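Side-chain contact in inactive dihydropteroate synthase 2 (Mycobacterium tuberculosis, PDB 2VP8), which seems to lack dihydropteroate synthase activity and probably plays no part in folate metabolism, but probably binds the inhibitor dapsone: residues P36-D40 against R41-M45. Sequence-based numbering, arbitrary orientation.
Sequences PVAGD and RALIM
Arg-41 lays its guanidinium over the methyl group of Ala-38, with CZ 3.6 Å from Ala-38 CB. The methyl sits 3.5 Å above the plane, toward the rim. Ile-44 CD1 comes to the opposite face, also near the rim, so the flat group lies between two aliphatic carbons. CG of Arg-41 stands between the backbone N and the carbonyl carbon (chi1 60°), and the chain then runs extended to NE. This carries the guanidinium alongside the start of strand 43-49. There NH1 donates to the carbonyl oxygen of Ala-42, at 2.9 Å between NH1 and O. That acceptor lies almost in the guanidinium plane, and the N-H...O angle is 156°. NH1 also makes a salt bridge with Asp-80, and NH2 donates to the carbonyl of Gly-78. Three partners through two nitrogens limit rotation of the group. Asp-40 stays at the exposed side of the turn, its OD1 3.9 Å from Arg-41 CG. Its carboxylate does not pair with the guanidinium, as OD1 is 4.9 Å from NE.

The second half of the contact is apolar. Leu-43 points both methyls at Val-37, and the two side chains meet at about a right angle. CD2 of Leu-43 is 3.5 Å from Val-37 CG1, and CD1 is 3.7 Å from Val-37 CG2. CD2 also packs against Ala-38, 4.0 Å from its CB.

The turn links the short N-terminal hairpin of strands 30-32 and 35-37 to strand 43-49 of the TIM barrel, as in the DHPS family. Asp-80 binds the backbone N of both Ala-38 and Ile-44. One carboxylate thus holds the start of the turn and the first part of strand 43-49 to the loop before strand 81-85. Strand 285-288 flanks strand 43-49 on its other side, and helix 291-306 packs against Arg-41 and Ile-44.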
loop_
_atom_site.group_PDB
_atom_site.type_symbol
_atom_site.label_atom_id
_atom_site.label_comp_id
_atom_site.label_asym_id
_atom_site.label_seq_id
_atom_site.Cartn_x
_atom_site.Cartn_y
_atom_site.Cartn_z
ATOM N N PRO B 36 13.145 3.679 -23.652
ATOM C CA PRO B 36 13.023 2.475 -22.839
ATOM C C PRO B 36 12.569 2.818 -21.429
ATOM O O PRO B 36 13.068 3.767 -20.810
ATOM C CB PRO B 36 14.448 1.908 -22.821
ATOM C CG PRO B 36 15.326 3.020 -23.288
ATOM C CD PRO B 36 14.494 3.811 -24.228
ATOM N N VAL B 37 11.620 2.034 -20.938
ATOM C CA VAL B 37 10.939 2.309 -19.701
ATOM C C VAL B 37 10.551 0.932 -19.144
ATOM O O VAL B 37 10.280 0.005 -19.918
ATOM C CB VAL B 37 9.715 3.222 -19.997
ATOM C CG1 VAL B 37 8.380 2.474 -19.869
ATOM C CG2 VAL B 37 9.734 4.464 -19.132
ATOM N N ALA B 38 10.548 0.782 -17.816
ATOM C CA ALA B 38 10.232 -0.510 -17.191
ATOM C C ALA B 38 8.948 -1.088 -17.762
ATOM O O ALA B 38 7.992 -0.356 -17.984
ATOM C CB ALA B 38 10.120 -0.361 -15.692
ATOM N N GLY B 39 8.931 -2.394 -18.016
ATOM C CA GLY B 39 7.749 -3.061 -18.589
ATOM C C GLY B 39 6.975 -3.957 -17.633
ATOM O O GLY B 39 5.871 -4.394 -17.946
ATOM N N ASP B 40 7.550 -4.221 -16.464
ATOM C CA ASP B 40 6.990 -5.174 -15.506
ATOM C C ASP B 40 6.495 -4.501 -14.216
ATOM O O ASP B 40 6.367 -5.154 -13.178
ATOM C CB ASP B 40 8.029 -6.257 -15.178
ATOM C CG ASP B 40 9.315 -5.679 -14.586
ATOM O OD1 ASP B 40 9.572 -4.458 -14.732
ATOM O OD2 ASP B 40 10.078 -6.451 -13.973
ATOM N N ARG B 41 6.236 -3.195 -14.292
ATOM C CA ARG B 41 5.726 -2.408 -13.167
ATOM C C ARG B 41 5.359 -0.998 -13.621
ATOM O O ARG B 41 5.707 -0.583 -14.734
ATOM C CB ARG B 41 6.753 -2.319 -12.030
ATOM C CG ARG B 41 8.066 -1.666 -12.419
ATOM C CD ARG B 41 8.841 -1.165 -11.209
ATOM N NE ARG B 41 10.226 -0.814 -11.540
ATOM C CZ ARG B 41 10.592 0.317 -12.142
ATOM N NH1 ARG B 41 9.679 1.228 -12.490
ATOM N NH2 ARG B 41 11.875 0.538 -12.405
ATOM N N ALA B 42 4.650 -0.279 -12.751
ATOM C CA ALA B 42 4.409 1.142 -12.910
ATOM C C ALA B 42 5.746 1.895 -12.912
ATOM O O ALA B 42 6.746 1.419 -12.356
ATOM C CB ALA B 42 3.513 1.641 -11.805
ATOM N N LEU B 43 5.761 3.064 -13.539
ATOM C CA LEU B 43 7.000 3.785 -13.755
ATOM C C LEU B 43 7.278 4.798 -12.683
ATOM O O LEU B 43 6.360 5.260 -12.006
ATOM C CB LEU B 43 6.979 4.495 -15.105
ATOM C CG LEU B 43 6.486 3.673 -16.290
ATOM C CD1 LEU B 43 6.390 4.577 -17.514
ATOM C CD2 LEU B 43 7.397 2.469 -16.502
ATOM N N ILE B 44 8.555 5.148 -12.554
ATOM C CA ILE B 44 9.034 6.108 -11.563
ATOM C C ILE B 44 9.632 7.343 -12.237
ATOM O O ILE B 44 10.540 7.232 -13.069
ATOM C CB ILE B 44 10.120 5.486 -10.677
ATOM C CG1 ILE B 44 9.616 4.192 -10.020
ATOM C CG2 ILE B 44 10.606 6.506 -9.629
ATOM C CD1 ILE B 44 10.727 3.304 -9.490
ATOM N N MET B 45 9.113 8.512 -11.870
ATOM C CA MET B 45 9.680 9.798 -12.263
ATOM C C MET B 45 10.479 10.350 -11.077
ATOM O O MET B 45 9.927 10.624 -10.016
ATOM C CB MET B 45 8.568 10.757 -12.678
ATOM C CG MET B 45 9.025 12.154 -12.998
ATOM S SD MET B 45 7.646 13.301 -13.256
ATOM C CE MET B 45 7.470 13.190 -15.033
#